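Side-chain contacts in aminotransferase (Bacillus subtilis, PDB 6L1O), which is a pyridoxal-phosphate-dependent aminotransferase of the class I family, encoded in the operon for biosynthesis of the dipeptide antibiotic bacilysin: residues E77-F82 and T95-F100; A81-E86 and E233-S238; G106-T111 and N262-H267; A244-A249 and Q277-A282. All blocks are in the same frame, centred on the assembly; numbering follows the deposited sequence.

Contact 1: residues E77-F82 and T95-F100; sequences EAIAAF and TEVALF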
# COMPACT_ATOMS: atom_id res chain seq x y z
N GLU B 77 -14.55 -14.10 -4.61
CA GLU B 77 -15.16 -15.27 -5.21
C GLU B 77 -14.22 -15.92 -6.25
O GLU B 77 -14.10 -17.14 -6.29
CB GLU B 77 -16.52 -14.92 -5.83
CG GLU B 77 -17.59 -14.57 -4.81
CD GLU B 77 -18.61 -13.50 -5.24
OE1 GLU B 77 -18.89 -13.31 -6.45
OE2 GLU B 77 -19.17 -12.80 -4.35
N ALA B 78 -13.54 -15.13 -7.06
CA ALA B 78 -12.57 -15.68 -8.04
C ALA B 78 -11.42 -16.38 -7.33
O ALA B 78 -10.98 -17.44 -7.73
CB ALA B 78 -12.04 -14.60 -8.97
N ILE B 79 -10.99 -15.80 -6.21
CA ILE B 79 -9.95 -16.39 -5.40
C ILE B 79 -10.41 -17.73 -4.84
O ILE B 79 -9.70 -18.75 -4.95
CB ILE B 79 -9.51 -15.42 -4.29
CG1 ILE B 79 -8.74 -14.25 -4.93
CG2 ILE B 79 -8.66 -16.12 -3.23
CD1 ILE B 79 -8.48 -13.08 -4.02
N ALA B 80 -11.63 -17.77 -4.31
CA ALA B 80 -12.12 -19.06 -3.76
C ALA B 80 -12.21 -20.13 -4.87
O ALA B 80 -11.81 -21.27 -4.66
CB ALA B 80 -13.43 -18.89 -3.01
N ALA B 81 -12.73 -19.74 -6.04
CA ALA B 81 -12.89 -20.65 -7.17
C ALA B 81 -11.50 -21.13 -7.65
O ALA B 81 -11.30 -22.29 -7.93
CB ALA B 81 -13.63 -19.98 -8.30
N PHE B 82 -10.53 -20.25 -7.60
CA PHE B 82 -9.17 -20.58 -8.00
C PHE B 82 -8.53 -21.61 -7.06
O PHE B 82 -7.92 -22.60 -7.52
CB PHE B 82 -8.33 -19.30 -8.04
CG PHE B 82 -6.92 -19.51 -8.49
CD1 PHE B 82 -6.62 -19.57 -9.85
CD2 PHE B 82 -5.89 -19.60 -7.56
CE1 PHE B 82 -5.31 -19.73 -10.27
CE2 PHE B 82 -4.54 -19.75 -8.00
CZ PHE B 82 -4.27 -19.81 -9.34
N THR B 95 -15.07 -14.61 4.44
CA THR B 95 -14.37 -14.58 5.70
C THR B 95 -12.90 -14.92 5.63
O THR B 95 -12.18 -14.61 6.53
CB THR B 95 -14.97 -15.55 6.75
OG1 THR B 95 -14.81 -16.88 6.29
CG2 THR B 95 -16.47 -15.25 6.99
N GLU B 96 -12.46 -15.59 4.57
CA GLU B 96 -11.10 -16.16 4.60
C GLU B 96 -10.14 -15.57 3.55
O GLU B 96 -9.12 -16.14 3.28
CB GLU B 96 -11.18 -17.67 4.45
CG GLU B 96 -11.84 -18.34 5.64
CD GLU B 96 -11.98 -19.87 5.52
OE1 GLU B 96 -12.33 -20.39 4.42
OE2 GLU B 96 -11.77 -20.56 6.56
N VAL B 97 -10.49 -14.45 2.99
CA VAL B 97 -9.67 -13.81 1.95
C VAL B 97 -9.43 -12.35 2.27
O VAL B 97 -10.35 -11.63 2.59
CB VAL B 97 -10.35 -13.90 0.57
CG1 VAL B 97 -9.46 -13.30 -0.52
CG2 VAL B 97 -10.70 -15.36 0.25
N ALA B 98 -8.19 -11.90 2.12
CA ALA B 98 -7.86 -10.51 2.16
C ALA B 98 -6.95 -10.16 0.99
O ALA B 98 -6.13 -10.98 0.62
CB ALA B 98 -7.20 -10.13 3.46
N LEU B 99 -7.11 -8.95 0.45
CA LEU B 99 -6.31 -8.43 -0.67
C LEU B 99 -5.20 -7.52 -0.23
O LEU B 99 -5.34 -6.77 0.74
CB LEU B 99 -7.22 -7.64 -1.64
CG LEU B 99 -8.57 -8.25 -1.96
CD1 LEU B 99 -9.34 -7.40 -2.94
CD2 LEU B 99 -8.35 -9.62 -2.53
N PHE B 100 -4.12 -7.54 -0.98
CA PHE B 100 -2.94 -6.73 -0.69
C PHE B 100 -2.42 -6.07 -1.98
O PHE B 100 -2.56 -6.63 -3.05
CB PHE B 100 -1.81 -7.64 -0.19
CG PHE B 100 -2.05 -8.26 1.15
CD1 PHE B 100 -2.31 -7.47 2.25
CD2 PHE B 100 -2.02 -9.62 1.30
CE1 PHE B 100 -2.51 -8.05 3.50
CE2 PHE B 100 -2.25 -10.21 2.53
CZ PHE B 100 -2.46 -9.40 3.64
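Ile79 packs against Val97 and Leu99 in a purely apolar helix-on-sheet contact at the margin of the seven-stranded mixed sheet, the central sheet of the PLP-binding domain in aminotransferases of this class. Helix 73-87 lies over one face of that sheet, and strand 97-100 is its outermost strand on this side within the chain, paired antiparallel with 249-253. The evidence for a face-on approach is the strand's alternation. The CB atoms of Ile79 and Val97 point toward each other's segments, whereas Ala98 turns away and packs on Val261 and Asn262 of helix 255-266, on the reverse face. No hydrogen bond crosses between the segments. The backbones stay well apart, with 7.8 Å between Ile79 CA and Val97 CA, so the gap is filled by methyl groups, burying 129 Å² over both sides.

Both branches of Ile79 take part. CG2 stands anti to the backbone N (chi1 -70° for CG1) and faces the fork of Val97, at 4.0 Å from Val97 CG1 and 4.1 Å from Val97 CG2. The other branch is extended (chi2 168°), which carries its end methyl farther out along the strand. Phe250 and Val252 of strand 249-253 and Leu284 of helix 274-285 also touch Ile79, so this side chain is held from the sheet and from a neighbouring helix at once. Leu99 starts out past the helix, but its end swings nearer. The outcome is that Ile79 CD1 reaches both strand residues, 3.6 Å from Val97 CG1 and 3.8 Å from Leu99 CD2.

Contact 2: residues A81-E86 and E233-S238; sequences AFYKRE and ELYSFS. With PLP (pyridoxal-5'-phosphate), chain E.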
# COMPACT_ATOMS: atom_id res chain seq x y z
N ALA B 81 -12.73 -19.74 -6.04
CA ALA B 81 -12.89 -20.65 -7.17
C ALA B 81 -11.50 -21.13 -7.65
O ALA B 81 -11.30 -22.29 -7.93
CB ALA B 81 -13.63 -19.98 -8.30
N PHE B 82 -10.53 -20.25 -7.60
CA PHE B 82 -9.17 -20.58 -8.00
C PHE B 82 -8.53 -21.61 -7.06
O PHE B 82 -7.92 -22.60 -7.52
CB PHE B 82 -8.33 -19.30 -8.04
CG PHE B 82 -6.92 -19.51 -8.49
CD1 PHE B 82 -6.62 -19.57 -9.85
CD2 PHE B 82 -5.89 -19.60 -7.56
CE1 PHE B 82 -5.31 -19.73 -10.27
CE2 PHE B 82 -4.54 -19.75 -8.00
CZ PHE B 82 -4.27 -19.81 -9.34
N TYR B 83 -8.67 -21.41 -5.77
CA TYR B 83 -8.09 -22.32 -4.80
C TYR B 83 -8.72 -23.72 -4.86
O TYR B 83 -8.07 -24.71 -4.58
CB TYR B 83 -8.13 -21.75 -3.37
CG TYR B 83 -6.74 -21.29 -2.99
CD1 TYR B 83 -5.96 -22.04 -2.13
CD2 TYR B 83 -6.18 -20.16 -3.56
CE1 TYR B 83 -4.70 -21.66 -1.79
CE2 TYR B 83 -4.87 -19.77 -3.24
CZ TYR B 83 -4.14 -20.53 -2.35
OH TYR B 83 -2.86 -20.13 -2.04
N LYS B 84 -9.98 -23.76 -5.22
CA LYS B 84 -10.69 -25.01 -5.39
C LYS B 84 -10.20 -25.74 -6.66
O LYS B 84 -9.86 -26.92 -6.58
CB LYS B 84 -12.18 -24.78 -5.48
CG LYS B 84 -13.02 -26.04 -5.29
CD LYS B 84 -12.57 -26.79 -4.01
CE LYS B 84 -13.70 -27.58 -3.34
NZ LYS B 84 -14.54 -28.35 -4.32
N ARG B 85 -10.09 -25.02 -7.77
CA ARG B 85 -9.68 -25.58 -9.06
C ARG B 85 -8.24 -26.05 -9.02
O ARG B 85 -7.92 -27.12 -9.52
CB ARG B 85 -9.87 -24.56 -10.17
CG ARG B 85 -9.51 -25.04 -11.58
CD ARG B 85 -9.40 -23.94 -12.61
NE ARG B 85 -8.16 -23.15 -12.52
CZ ARG B 85 -7.93 -22.01 -13.16
NH1 ARG B 85 -8.82 -21.49 -14.01
NH2 ARG B 85 -6.77 -21.40 -13.00
N GLU B 86 -7.35 -25.26 -8.40
CA GLU B 86 -5.94 -25.51 -8.46
C GLU B 86 -5.47 -26.47 -7.40
O GLU B 86 -4.60 -27.27 -7.67
CB GLU B 86 -5.11 -24.20 -8.37
CG GLU B 86 -5.21 -23.32 -9.60
CD GLU B 86 -4.83 -24.05 -10.90
OE1 GLU B 86 -3.77 -24.68 -10.93
OE2 GLU B 86 -5.58 -23.96 -11.88
N GLU B 233 -1.94 -18.37 3.92
CA GLU B 233 -1.02 -18.51 2.79
C GLU B 233 -1.10 -17.20 1.98
O GLU B 233 -2.18 -16.70 1.74
CB GLU B 233 -1.40 -19.71 1.96
CG GLU B 233 -0.57 -19.93 0.72
CD GLU B 233 -0.73 -21.37 0.23
OE1 GLU B 233 0.14 -22.23 0.55
OE2 GLU B 233 -1.75 -21.60 -0.44
N LEU B 234 0.08 -16.69 1.62
CA LEU B 234 0.22 -15.51 0.83
C LEU B 234 0.46 -15.92 -0.63
O LEU B 234 1.44 -16.60 -0.93
CB LEU B 234 1.38 -14.65 1.34
CG LEU B 234 1.63 -13.30 0.64
CD1 LEU B 234 0.51 -12.32 0.87
CD2 LEU B 234 2.91 -12.68 1.09
N TYR B 235 -0.42 -15.47 -1.50
CA TYR B 235 -0.40 -15.76 -2.93
C TYR B 235 -0.19 -14.45 -3.69
O TYR B 235 -0.94 -13.50 -3.48
CB TYR B 235 -1.70 -16.43 -3.39
CG TYR B 235 -1.57 -17.04 -4.79
CD1 TYR B 235 -1.17 -18.38 -4.97
CD2 TYR B 235 -1.63 -16.25 -5.92
CE1 TYR B 235 -0.99 -18.93 -6.23
CE2 TYR B 235 -1.42 -16.79 -7.19
CZ TYR B 235 -1.10 -18.14 -7.34
OH TYR B 235 -0.88 -18.64 -8.62
N SER B 236 0.82 -14.39 -4.55
CA SER B 236 1.09 -13.21 -5.41
C SER B 236 0.72 -13.40 -6.89
O SER B 236 0.88 -14.48 -7.46
CB SER B 236 2.57 -12.85 -5.30
OG SER B 236 2.87 -11.71 -6.12
N PHE B 237 0.30 -12.32 -7.54
CA PHE B 237 0.08 -12.36 -8.96
C PHE B 237 1.40 -12.22 -9.73
O PHE B 237 1.44 -12.50 -10.90
CB PHE B 237 -0.93 -11.26 -9.37
CG PHE B 237 -2.36 -11.59 -9.02
CD1 PHE B 237 -3.22 -12.16 -9.93
CD2 PHE B 237 -2.81 -11.35 -7.73
CE1 PHE B 237 -4.53 -12.52 -9.55
CE2 PHE B 237 -4.10 -11.66 -7.36
CZ PHE B 237 -4.96 -12.29 -8.25
N SER B 238 2.48 -11.83 -9.04
CA SER B 238 3.68 -11.34 -9.68
C SER B 238 4.36 -12.37 -10.54
O SER B 238 4.59 -12.14 -11.72
CB SER B 238 4.69 -10.76 -8.65
OG SER B 238 4.11 -9.65 -7.98
N1 PLP E . 7.91 -14.02 -1.75
C2 PLP E . 9.04 -14.41 -2.36
C2A PLP E . 9.99 -15.37 -1.71
C3 PLP E . 9.44 -13.82 -3.62
O3 PLP E . 10.57 -14.12 -4.26
C4 PLP E . 8.50 -12.92 -4.19
C4A PLP E . 9.10 -12.07 -5.29
C5 PLP E . 7.29 -12.55 -3.48
C6 PLP E . 7.03 -13.17 -2.27
C5A PLP E . 6.23 -11.67 -4.07
O4P PLP E . 6.59 -10.37 -4.31
P PLP E . 5.44 -9.28 -4.72
O1P PLP E . 5.60 -8.18 -3.73
O2P PLP E . 4.06 -9.92 -4.76
O3P PLP E . 5.82 -8.87 -6.11
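Phe82 and Tyr83 meet Tyr235 and Glu233 on the strand that runs into the phosphate-binding site of the PLP pocket. Strand 231-236 ends at Ser236, the N-cap of the short helix that follows. Ser236 OG accepts from Ser238 N at 2.9 Å and gives a hydrogen bond to PLP O2P, modelled short at 2.5 Å, while Ser238 OG donates to PLP O3P at 2.7 Å. One hydroxyl thus caps the helix and grips the cofactor.

Behind this site, Phe82 turns its edge toward the face of Tyr235 in an offset edge-to-face pair, with centroids 5.5 Å apart and planes at 70°. Tyr235 OH, 3.7 Å from Phe82 CZ, is hydrogen-bonded with Thr240 OG1. Tyr83 donates from its OH to Glu233 OE2, which lies in the plane of the tyrosine ring. The modelled 2.4 Å between Tyr83 OH and Glu233 OE2 is too short to be trusted as an exact length. The extended Glu233 side chain (chi1 178°) brings a buried carboxylate to several partners: Ser220 OG also binds OE2, while His205 ND1 and Phe221 N bind OE1.

The axes of 81-86 and 233-236 run nearly perpendicular (96°) and approach to 12.8 Å. Phe82 also touches Leu284 of helix 274-285, and Tyr83 reaches Phe250 and Val252 on strand 249-253.

Contact 3: residues G106-T111 and N262-H267; sequences GLYVLT and NEFQDH
Tyr108 and Val109, successive residues of helix 103-114, meet Phe264 and Gln265 near the end of helix 255-266. The pairing is a helix-helix contact at the subunit interface.

Tyr108 comes first along the helix. Its CG is anti to the backbone N (chi1 169°), and although its CB does not aim at the other helix, the ring's end comes nearer, so that CE2 lies 4.1 Å from Phe264 CZ. The two side chains run roughly perpendicular to each other. The phenol continues past this point, and its OH is hydrogen-bonded with the OH of Tyr108 of the second subunit. Phe264 packs on Met137 of the second subunit, and Asp266 O is hydrogen-bonded to Lys104 NZ of that neighbouring chain.

Val109 is the next residue and the point of closest backbone approach, with its CA 7.5 Å from Phe264 CA. Its two methyls divide the work. CG1 rests 4.0 Å from Phe264 CD2, and CG2 meets Gln265 OE1 at 3.6 Å, while also lying 4.2 Å from Phe264 CE2. Gln265 OE1 is therefore pressed against methyl groups, and it is buried here without a polar partner in the model. The other end of this amide is consistent with the placement: Gln265 NE2 is hydrogen-bonded to Leu99 O, and the side chain reaches across with a chi1 of -104°, well off a staggered position.

The short helical axes pass 10.3 Å apart at 111°. Val109 and Gln265 both touch Phe100 of strand 97-100, which places the two helices together on one face of the sheet's edge.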
# COMPACT_ATOMS: atom_id res chain seq x y z
N GLY B 106 1.70 -7.35 1.80
CA GLY B 106 1.10 -8.39 2.58
C GLY B 106 1.98 -8.87 3.74
O GLY B 106 1.48 -9.07 4.84
N LEU B 107 3.26 -9.04 3.48
CA LEU B 107 4.19 -9.44 4.54
C LEU B 107 4.30 -8.38 5.62
O LEU B 107 4.44 -8.70 6.82
CB LEU B 107 5.59 -9.74 4.00
CG LEU B 107 5.76 -10.91 3.04
CD1 LEU B 107 7.12 -10.74 2.36
CD2 LEU B 107 5.68 -12.20 3.80
N TYR B 108 4.25 -7.12 5.25
CA TYR B 108 4.31 -6.04 6.24
C TYR B 108 3.04 -6.05 7.11
O TYR B 108 3.12 -6.00 8.33
CB TYR B 108 4.50 -4.68 5.58
CG TYR B 108 4.30 -3.54 6.53
CD1 TYR B 108 5.32 -3.18 7.41
CD2 TYR B 108 3.12 -2.78 6.53
CE1 TYR B 108 5.17 -2.15 8.30
CE2 TYR B 108 2.96 -1.71 7.44
CZ TYR B 108 4.01 -1.40 8.31
OH TYR B 108 3.90 -0.40 9.20
N VAL B 109 1.89 -6.09 6.45
CA VAL B 109 0.58 -6.07 7.17
C VAL B 109 0.47 -7.29 8.10
O VAL B 109 0.06 -7.16 9.24
CB VAL B 109 -0.58 -6.00 6.18
CG1 VAL B 109 -1.95 -6.16 6.87
CG2 VAL B 109 -0.51 -4.71 5.38
N LEU B 110 0.88 -8.46 7.61
CA LEU B 110 0.73 -9.67 8.35
C LEU B 110 1.58 -9.64 9.59
O LEU B 110 1.09 -9.97 10.66
CB LEU B 110 1.02 -10.91 7.50
CG LEU B 110 -0.07 -11.32 6.50
CD1 LEU B 110 0.48 -12.31 5.46
CD2 LEU B 110 -1.25 -11.92 7.20
N THR B 111 2.81 -9.17 9.48
CA THR B 111 3.67 -9.03 10.67
C THR B 111 3.23 -7.98 11.65
O THR B 111 3.36 -8.17 12.87
CB THR B 111 5.14 -8.82 10.28
OG1 THR B 111 5.28 -7.65 9.46
CG2 THR B 111 5.65 -10.02 9.53
N ASN B 262 -7.97 -7.21 8.00
CA ASN B 262 -9.01 -6.33 7.58
C ASN B 262 -9.15 -5.13 8.48
O ASN B 262 -9.33 -4.02 8.03
CB ASN B 262 -10.34 -7.08 7.52
CG ASN B 262 -10.51 -7.93 6.27
OD1 ASN B 262 -9.88 -7.72 5.23
ND2 ASN B 262 -11.45 -8.83 6.35
N GLU B 263 -9.01 -5.34 9.79
CA GLU B 263 -9.04 -4.22 10.71
C GLU B 263 -7.92 -3.21 10.47
O GLU B 263 -8.16 -2.01 10.37
CB GLU B 263 -9.07 -4.75 12.14
CG GLU B 263 -10.49 -5.35 12.45
CD GLU B 263 -10.57 -6.20 13.72
OE1 GLU B 263 -9.65 -6.17 14.55
OE2 GLU B 263 -11.55 -6.94 13.90
N PHE B 264 -6.69 -3.69 10.35
CA PHE B 264 -5.54 -2.87 10.02
C PHE B 264 -5.74 -2.12 8.75
O PHE B 264 -5.63 -0.91 8.65
CB PHE B 264 -4.28 -3.76 9.88
CG PHE B 264 -3.01 -2.98 9.72
CD1 PHE B 264 -2.15 -2.74 10.78
CD2 PHE B 264 -2.63 -2.55 8.45
CE1 PHE B 264 -0.97 -1.99 10.60
CE2 PHE B 264 -1.47 -1.83 8.28
CZ PHE B 264 -0.64 -1.55 9.33
N GLN B 265 -6.07 -2.85 7.70
CA GLN B 265 -6.22 -2.26 6.39
C GLN B 265 -7.37 -1.26 6.28
O GLN B 265 -7.29 -0.32 5.47
CB GLN B 265 -6.28 -3.42 5.36
CG GLN B 265 -4.98 -3.48 4.70
CD GLN B 265 -4.69 -4.57 3.69
OE1 GLN B 265 -3.52 -4.78 3.42
NE2 GLN B 265 -5.71 -5.30 3.20
N ASP B 266 -8.41 -1.38 7.13
CA ASP B 266 -9.48 -0.42 7.13
C ASP B 266 -8.97 0.97 7.51
O ASP B 266 -9.59 1.99 7.14
CB ASP B 266 -10.62 -0.85 8.12
CG ASP B 266 -11.53 -1.92 7.59
OD1 ASP B 266 -11.54 -2.25 6.37
OD2 ASP B 266 -12.29 -2.48 8.44
N HIS B 267 -7.89 1.02 8.28
CA HIS B 267 -7.28 2.30 8.70
C HIS B 267 -6.30 2.91 7.72
O HIS B 267 -5.88 4.05 7.92
CB HIS B 267 -6.60 2.10 10.07
CG HIS B 267 -7.60 1.93 11.19
ND1 HIS B 267 -8.01 2.98 11.98
CD2 HIS B 267 -8.32 0.86 11.59
CE1 HIS B 267 -8.90 2.54 12.86
NE2 HIS B 267 -9.13 1.26 12.62

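Contact 4: residues A244-A249 and Q277-A282; sequences AGWRMA and QQAASA. With PLP (pyridoxal-5'-phosphate), chain E.
Trp246 and Met248 pack on helix 274-285 and flank Arg247, the arginine of the PLP phosphate pocket. Its guanidinium group presents two nitrogens to the phosphate: NH1 donates to PLP O3P at 2.9 Å (N-H...O 171°), and NH2 donates to PLP O1P at 2.9 Å (177°). These nearly straight bonds, together with one from NH1 to Ala244 O at 3.0 Å, in the plane of both the guanidinium and the carbonyl, hold the group's rotation. The positive guanidinium would be expected to offset part of the phosphate charge.

Arg247 has positive phi and psi, which accompany a turn in the chain that sends this side chain to the cofactor and its two neighbours to the helix. Trp246 sets CZ3 at 3.6 Å from Ala279 CB, and its NE1 is hydrogen-bonded with Thr46 OG1; Phe273 of the second subunit stacks on its ring. Met248, bent at its last torsion, brings both SD and CE to Ala280 CB, at 3.8 and 4.0 Å.

Phe237 of helix 237-240 touches both Met248 and Ala280, and helix 48-57 meets Trp246 and Ala279.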
# COMPACT_ATOMS: atom_id res chain seq x y z
N ALA B 244 4.24 -8.65 -12.02
CA ALA B 244 5.06 -8.09 -10.96
C ALA B 244 4.84 -6.62 -10.77
O ALA B 244 4.79 -6.14 -9.61
CB ALA B 244 6.54 -8.43 -11.17
N GLY B 245 4.65 -5.90 -11.88
CA GLY B 245 4.49 -4.48 -11.85
C GLY B 245 3.09 -4.02 -11.41
O GLY B 245 2.90 -2.89 -11.02
N TRP B 246 2.13 -4.93 -11.50
CA TRP B 246 0.72 -4.64 -11.18
C TRP B 246 0.43 -4.50 -9.68
O TRP B 246 -0.53 -3.80 -9.29
CB TRP B 246 -0.18 -5.66 -11.73
CG TRP B 246 -0.15 -5.80 -13.24
CD1 TRP B 246 0.94 -6.10 -14.05
CD2 TRP B 246 -1.28 -5.71 -14.11
NE1 TRP B 246 0.52 -6.21 -15.37
CE2 TRP B 246 -0.82 -5.95 -15.43
CE3 TRP B 246 -2.63 -5.44 -13.91
CZ2 TRP B 246 -1.67 -5.92 -16.53
CZ3 TRP B 246 -3.51 -5.46 -15.03
CH2 TRP B 246 -3.01 -5.66 -16.30
N ARG B 247 1.27 -5.12 -8.86
CA ARG B 247 1.21 -5.02 -7.38
C ARG B 247 -0.08 -5.59 -6.80
O ARG B 247 -0.91 -4.85 -6.26
CB ARG B 247 1.42 -3.58 -6.91
CG ARG B 247 2.63 -2.85 -7.53
CD ARG B 247 3.92 -3.58 -7.41
NE ARG B 247 4.20 -4.02 -6.03
CZ ARG B 247 4.60 -5.22 -5.69
NH1 ARG B 247 4.80 -6.15 -6.62
NH2 ARG B 247 4.81 -5.52 -4.41
N MET B 248 -0.30 -6.88 -6.96
CA MET B 248 -1.47 -7.53 -6.41
C MET B 248 -1.14 -8.85 -5.76
O MET B 248 -0.29 -9.61 -6.26
CB MET B 248 -2.54 -7.72 -7.49
CG MET B 248 -3.25 -6.38 -7.86
SD MET B 248 -4.64 -6.65 -8.93
CE MET B 248 -3.80 -7.09 -10.38
N ALA B 249 -1.79 -9.13 -4.62
CA ALA B 249 -1.58 -10.33 -3.88
C ALA B 249 -2.76 -10.57 -2.95
O ALA B 249 -3.58 -9.65 -2.74
CB ALA B 249 -0.25 -10.24 -3.10
N GLN B 277 -8.70 -5.08 -9.99
CA GLN B 277 -9.39 -6.23 -9.43
C GLN B 277 -10.01 -7.10 -10.51
O GLN B 277 -9.99 -8.32 -10.41
CB GLN B 277 -10.46 -5.80 -8.40
CG GLN B 277 -9.85 -5.01 -7.22
CD GLN B 277 -10.80 -4.85 -6.06
OE1 GLN B 277 -11.37 -5.84 -5.55
NE2 GLN B 277 -11.01 -3.60 -5.65
N GLN B 278 -10.59 -6.48 -11.53
CA GLN B 278 -11.17 -7.20 -12.62
C GLN B 278 -10.08 -7.92 -13.42
O GLN B 278 -10.27 -9.03 -13.84
CB GLN B 278 -11.95 -6.22 -13.53
CG GLN B 278 -12.62 -6.88 -14.69
CD GLN B 278 -13.84 -6.09 -15.22
OE1 GLN B 278 -14.57 -5.48 -14.45
NE2 GLN B 278 -14.05 -6.12 -16.54
N ALA B 279 -8.92 -7.30 -13.59
CA ALA B 279 -7.81 -8.01 -14.25
C ALA B 279 -7.37 -9.20 -13.44
O ALA B 279 -7.05 -10.28 -13.98
CB ALA B 279 -6.65 -7.04 -14.49
N ALA B 280 -7.32 -9.04 -12.12
CA ALA B 280 -6.92 -10.13 -11.24
C ALA B 280 -7.90 -11.29 -11.33
O ALA B 280 -7.52 -12.48 -11.37
CB ALA B 280 -6.80 -9.65 -9.81
N SER B 281 -9.17 -10.96 -11.46
CA SER B 281 -10.18 -11.95 -11.56
C SER B 281 -10.10 -12.69 -12.92
O SER B 281 -10.33 -13.88 -12.97
CB SER B 281 -11.56 -11.31 -11.35
OG SER B 281 -12.50 -12.26 -11.68
N ALA B 282 -9.72 -11.97 -13.98
CA ALA B 282 -9.58 -12.56 -15.30
C ALA B 282 -8.32 -13.44 -15.30
O ALA B 282 -8.30 -14.45 -15.93
CB ALA B 282 -9.50 -11.51 -16.39
N1 PLP E . 7.91 -14.02 -1.75
C2 PLP E . 9.04 -14.41 -2.36
C2A PLP E . 9.99 -15.37 -1.71
C3 PLP E . 9.44 -13.82 -3.62
O3 PLP E . 10.57 -14.12 -4.26
C4 PLP E . 8.50 -12.92 -4.19
C4A PLP E . 9.10 -12.07 -5.29
C5 PLP E . 7.29 -12.55 -3.48
C6 PLP E . 7.03 -13.17 -2.27
C5A PLP E . 6.23 -11.67 -4.07
O4P PLP E . 6.59 -10.37 -4.31
P PLP E . 5.44 -9.28 -4.72
O1P PLP E . 5.60 -8.18 -3.73
O2P PLP E . 4.06 -9.92 -4.76
O3P PLP E . 5.82 -8.87 -6.11

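Contacts 1 and 2 share helix 73-87 and reach the same seven-stranded sheet, their centres 8 Å apart; contact 4 lies 13 and 12 Å from them. Contact 3 stands further off, 16 to 19 Å from the others, with helices 103-114 and 255-266 on the reverse face of that sheet. Along the chain contact 1 closes before contacts 3 and 4 open, whereas contact 3 interleaves with contacts 2 and 4. Probable backbone hydrogen bonds join contact 4 to contacts 1 and 2: Phe100 N lies 2.8 Å from Ala249 O, and Phe237 N 3.1 Å from Met248 O. Contacts 2 and 4 converge on the PLP phosphate, while contacts 3 and 4 extend to the second subunit; contact 4 belongs to both groups, so phosphate site and dimer interface meet there.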